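Local coordinates for protein DNA polymerase sliding clamp 2 (Sulfolobus tokodaii, PDB 3AIZ) that acts as a sliding-clamp subunit of a DNA-encircling ring, tethering DNA polymerase and other processing proteins to DNA during replication, at residues D145-V157 and L168-L181. Residues are numbered along the deposited sequence; the frame is centred on the assembly and turned at random.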
# COMPACT_ATOMS: atom_id res chain seq x y z
N ASP A 145 -14.10 -18.50 -20.54
CA ASP A 145 -14.12 -19.71 -19.73
C ASP A 145 -13.70 -20.93 -20.55
O ASP A 145 -12.92 -21.76 -20.09
CB ASP A 145 -15.50 -19.94 -19.12
CG ASP A 145 -15.82 -18.94 -18.02
OD1 ASP A 145 -14.88 -18.37 -17.44
OD2 ASP A 145 -17.02 -18.73 -17.74
N ILE A 146 -14.23 -21.03 -21.77
CA ILE A 146 -13.88 -22.11 -22.68
C ILE A 146 -12.40 -22.06 -23.05
O ILE A 146 -11.76 -23.10 -23.23
CB ILE A 146 -14.73 -22.07 -23.96
CG1 ILE A 146 -16.20 -22.33 -23.62
CG2 ILE A 146 -14.23 -23.09 -24.97
CD1 ILE A 146 -17.11 -22.34 -24.83
N ALA A 147 -11.86 -20.85 -23.15
CA ALA A 147 -10.44 -20.68 -23.44
C ALA A 147 -9.59 -21.25 -22.31
O ALA A 147 -8.57 -21.89 -22.54
CB ALA A 147 -10.12 -19.21 -23.67
N ARG A 148 -10.02 -21.00 -21.08
CA ARG A 148 -9.35 -21.54 -19.90
C ARG A 148 -9.40 -23.07 -19.92
O ARG A 148 -8.40 -23.73 -19.63
CB ARG A 148 -10.00 -21.01 -18.63
CG ARG A 148 -9.66 -21.81 -17.38
CD ARG A 148 -10.79 -21.73 -16.37
NE ARG A 148 -12.05 -22.18 -16.96
CZ ARG A 148 -13.24 -21.96 -16.42
NH1 ARG A 148 -13.35 -21.30 -15.28
NH2 ARG A 148 -14.34 -22.40 -17.03
N ASP A 149 -10.56 -23.62 -20.25
CA ASP A 149 -10.71 -25.06 -20.37
C ASP A 149 -9.73 -25.62 -21.39
O ASP A 149 -9.00 -26.56 -21.10
CB ASP A 149 -12.14 -25.42 -20.78
CG ASP A 149 -13.17 -25.02 -19.73
OD1 ASP A 149 -12.76 -24.66 -18.61
OD2 ASP A 149 -14.38 -25.09 -20.03
N LEU A 150 -9.73 -25.03 -22.58
CA LEU A 150 -8.87 -25.48 -23.66
C LEU A 150 -7.39 -25.39 -23.30
O LEU A 150 -6.58 -26.21 -23.74
CB LEU A 150 -9.15 -24.70 -24.94
CG LEU A 150 -10.56 -24.88 -25.52
CD1 LEU A 150 -10.83 -23.88 -26.64
CD2 LEU A 150 -10.77 -26.31 -26.00
N SER A 151 -7.03 -24.39 -22.50
CA SER A 151 -5.64 -24.20 -22.10
C SER A 151 -5.21 -25.28 -21.12
O SER A 151 -4.09 -25.26 -20.61
CB SER A 151 -5.44 -22.82 -21.47
OG SER A 151 -6.00 -22.76 -20.17
N LEU A 152 -6.10 -26.23 -20.86
CA LEU A 152 -5.80 -27.34 -19.96
C LEU A 152 -5.47 -28.62 -20.71
O LEU A 152 -4.52 -29.32 -20.36
CB LEU A 152 -6.96 -27.59 -19.00
CG LEU A 152 -7.14 -26.60 -17.85
CD1 LEU A 152 -8.37 -26.95 -17.03
CD2 LEU A 152 -5.90 -26.56 -16.97
N VAL A 153 -6.24 -28.92 -21.75
CA VAL A 153 -6.15 -30.23 -22.40
C VAL A 153 -5.48 -30.22 -23.78
O VAL A 153 -4.26 -30.26 -23.88
CB VAL A 153 -7.53 -30.89 -22.51
CG1 VAL A 153 -7.38 -32.38 -22.77
CG2 VAL A 153 -8.34 -30.65 -21.25
N GLY A 154 -6.30 -30.17 -24.82
CA GLY A 154 -5.84 -30.48 -26.17
C GLY A 154 -4.83 -29.55 -26.81
O GLY A 154 -4.23 -28.70 -26.16
N GLU A 155 -4.65 -29.72 -28.12
CA GLU A 155 -3.77 -28.88 -28.91
C GLU A 155 -4.51 -28.37 -30.15
O GLU A 155 -4.13 -27.37 -30.75
CB GLU A 155 -2.51 -29.65 -29.31
CG GLU A 155 -1.42 -28.78 -29.92
CD GLU A 155 -0.08 -29.51 -30.01
OE1 GLU A 155 0.03 -30.62 -29.45
OE2 GLU A 155 0.86 -28.96 -30.63
N GLU A 156 -5.58 -29.08 -30.51
CA GLU A 156 -6.47 -28.66 -31.59
C GLU A 156 -7.92 -28.74 -31.12
O GLU A 156 -8.34 -29.74 -30.56
CB GLU A 156 -6.29 -29.55 -32.82
CG GLU A 156 -4.96 -29.41 -33.53
CD GLU A 156 -4.89 -30.26 -34.78
OE1 GLU A 156 -5.85 -31.01 -35.04
OE2 GLU A 156 -3.88 -30.17 -35.51
N VAL A 157 -8.67 -27.67 -31.36
CA VAL A 157 -10.09 -27.66 -31.03
C VAL A 157 -10.93 -28.04 -32.23
O VAL A 157 -10.78 -27.46 -33.31
CB VAL A 157 -10.55 -26.27 -30.55
CG1 VAL A 157 -12.03 -26.31 -30.20
CG2 VAL A 157 -9.74 -25.82 -29.35
N LEU A 168 -17.51 -28.39 -28.84
CA LEU A 168 -16.06 -28.20 -28.94
C LEU A 168 -15.35 -29.37 -28.27
O LEU A 168 -15.72 -29.78 -27.17
CB LEU A 168 -15.63 -26.88 -28.30
CG LEU A 168 -16.15 -25.58 -28.94
CD1 LEU A 168 -17.59 -25.31 -28.52
CD2 LEU A 168 -15.27 -24.41 -28.56
N SER A 169 -14.33 -29.91 -28.94
CA SER A 169 -13.64 -31.10 -28.44
C SER A 169 -12.12 -31.03 -28.62
O SER A 169 -11.63 -30.57 -29.65
CB SER A 169 -14.17 -32.35 -29.14
OG SER A 169 -15.54 -32.55 -28.85
N THR A 170 -11.39 -31.51 -27.62
CA THR A 170 -9.94 -31.63 -27.71
C THR A 170 -9.46 -32.90 -27.03
O THR A 170 -10.17 -33.48 -26.20
CB THR A 170 -9.23 -30.42 -27.06
OG1 THR A 170 -9.59 -30.34 -25.68
CG2 THR A 170 -9.63 -29.14 -27.76
N GLU A 171 -8.26 -33.34 -27.38
CA GLU A 171 -7.69 -34.56 -26.83
C GLU A 171 -6.17 -34.46 -26.76
O GLU A 171 -5.52 -34.12 -27.75
CB GLU A 171 -8.11 -35.77 -27.67
CG GLU A 171 -7.63 -37.12 -27.12
CD GLU A 171 -6.16 -37.39 -27.41
OE1 GLU A 171 -5.67 -36.97 -28.48
OE2 GLU A 171 -5.49 -38.03 -26.57
N GLU A 172 -5.61 -34.77 -25.60
CA GLU A 172 -4.16 -34.76 -25.44
C GLU A 172 -3.69 -35.67 -24.30
O GLU A 172 -4.18 -35.57 -23.18
CB GLU A 172 -3.65 -33.34 -25.19
CG GLU A 172 -2.13 -33.24 -25.10
CD GLU A 172 -1.65 -31.86 -24.70
OE1 GLU A 172 -1.04 -31.18 -25.55
OE2 GLU A 172 -1.89 -31.46 -23.54
N ALA A 173 -2.74 -36.54 -24.61
CA ALA A 173 -2.12 -37.41 -23.62
C ALA A 173 -3.14 -38.17 -22.77
O ALA A 173 -2.99 -38.28 -21.55
CB ALA A 173 -1.19 -36.59 -22.72
N GLY A 174 -4.17 -38.69 -23.42
CA GLY A 174 -5.17 -39.49 -22.74
C GLY A 174 -6.26 -38.65 -22.10
O GLY A 174 -7.30 -39.18 -21.70
N ARG A 175 -6.03 -37.35 -21.99
CA ARG A 175 -7.02 -36.44 -21.44
C ARG A 175 -7.96 -35.92 -22.52
O ARG A 175 -7.57 -35.74 -23.67
CB ARG A 175 -6.35 -35.29 -20.68
CG ARG A 175 -5.77 -35.72 -19.34
CD ARG A 175 -5.15 -34.56 -18.58
NE ARG A 175 -3.96 -34.04 -19.25
CZ ARG A 175 -3.89 -32.83 -19.79
NH1 ARG A 175 -4.92 -32.01 -19.72
NH2 ARG A 175 -2.77 -32.43 -20.38
N THR A 176 -9.22 -35.69 -22.14
CA THR A 176 -10.25 -35.31 -23.09
C THR A 176 -11.08 -34.14 -22.59
O THR A 176 -11.35 -34.03 -21.39
CB THR A 176 -11.18 -36.49 -23.41
OG1 THR A 176 -10.83 -37.06 -24.68
CG2 THR A 176 -12.64 -36.05 -23.45
N TYR A 177 -11.49 -33.27 -23.50
CA TYR A 177 -12.38 -32.16 -23.17
C TYR A 177 -13.49 -32.04 -24.20
O TYR A 177 -13.26 -32.19 -25.40
CB TYR A 177 -11.60 -30.84 -23.09
CG TYR A 177 -12.49 -29.62 -22.97
CD1 TYR A 177 -13.04 -29.26 -21.75
CD2 TYR A 177 -12.78 -28.83 -24.07
CE1 TYR A 177 -13.85 -28.15 -21.63
CE2 TYR A 177 -13.58 -27.72 -23.96
CZ TYR A 177 -14.12 -27.38 -22.74
OH TYR A 177 -14.92 -26.27 -22.62
N LYS A 178 -14.71 -31.78 -23.73
CA LYS A 178 -15.85 -31.62 -24.61
C LYS A 178 -16.95 -30.78 -23.97
O LYS A 178 -17.64 -31.23 -23.06
CB LYS A 178 -16.41 -32.98 -25.02
CG LYS A 178 -17.58 -32.91 -25.99
CD LYS A 178 -18.11 -34.29 -26.33
CE LYS A 178 -17.03 -35.17 -26.94
NZ LYS A 178 -17.52 -36.55 -27.21
N SER A 179 -17.10 -29.55 -24.45
CA SER A 179 -18.16 -28.66 -23.96
C SER A 179 -19.30 -28.58 -24.97
O SER A 179 -19.10 -28.76 -26.17
CB SER A 179 -17.60 -27.27 -23.67
OG SER A 179 -17.00 -26.70 -24.83
N LEU A 180 -20.50 -28.29 -24.47
CA LEU A 180 -21.68 -28.20 -25.31
C LEU A 180 -22.38 -26.86 -25.12
O LEU A 180 -22.74 -26.49 -24.00
CB LEU A 180 -22.65 -29.34 -25.00
CG LEU A 180 -22.08 -30.76 -25.08
CD1 LEU A 180 -23.11 -31.78 -24.64
CD2 LEU A 180 -21.57 -31.06 -26.48
N LEU A 181 -22.58 -26.14 -26.21
CA LEU A 181 -23.28 -24.87 -26.17
C LEU A 181 -24.63 -24.99 -26.87
O LEU A 181 -24.70 -25.42 -28.02
CB LEU A 181 -22.43 -23.77 -26.82
CG LEU A 181 -20.99 -23.67 -26.31
CD1 LEU A 181 -20.27 -22.49 -26.95
CD2 LEU A 181 -20.96 -23.56 -24.79
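Ile146 and Ser179 are matched where helix 145-150 runs over strand 175-181, the two axes nearly antiparallel at 165° and 9.9 Å apart at closest approach; beyond the helix the chain crosses to strand 168-172, bringing Gly154 against Thr170. Tyr177 lies between helix and strand, meeting Asp149 and Leu150. Its side chain leaves the strand with CG opposite the backbone N, which carries the ring to the helix, where Asp149 CB lies 3.3 Å from Tyr177 CE1 and Leu150 CD2 lies 3.7 Å from Tyr177 CE2. Asp149 OD2 comes within 2.9 Å of Tyr177 OH, with carboxylate and ring planes 60° apart; the same oxygen is hydrogen-bonded to Tyr105 of the sliding clamp C chain. Towards the strand's C-terminal end, Ile146 CD1 meets Leu181 CD1 tip to tip at 3.8 Å, while Ile146 CG2 packs on Leu168 CD2. At the other end, Val153 sets its two methyls over different parts of the strand, CG1 against the Arg175 backbone and CG2 against Tyr177 CB. The Arg175 chain, bent at chi3, brings NH1 to Leu152 O, to which it donates at 2.8 Å, with a fairly straight N-H...O angle of 162°. That oxygen lies near the guanidinium plane, although the donor stands above the carbonyl plane. Arg175 NH2 also forms a salt bridge with Glu172 across the type I' turn. Gly154 N makes a weak hydrogen bond to Thr170 OG1, and the other branch of Thr170, CG2, packs against Leu150 CD2, 3.5 Å away. Residues 176-180 pair antiparallel with a strand of the clamp C chain, and Phe109 of that chain meets the Tyr177 ring. This is the subunit-interface edge of a PCNA C-terminal domain, a helix laid over a beta hairpin whose strand 175-183 extends the sheet into the next subunit.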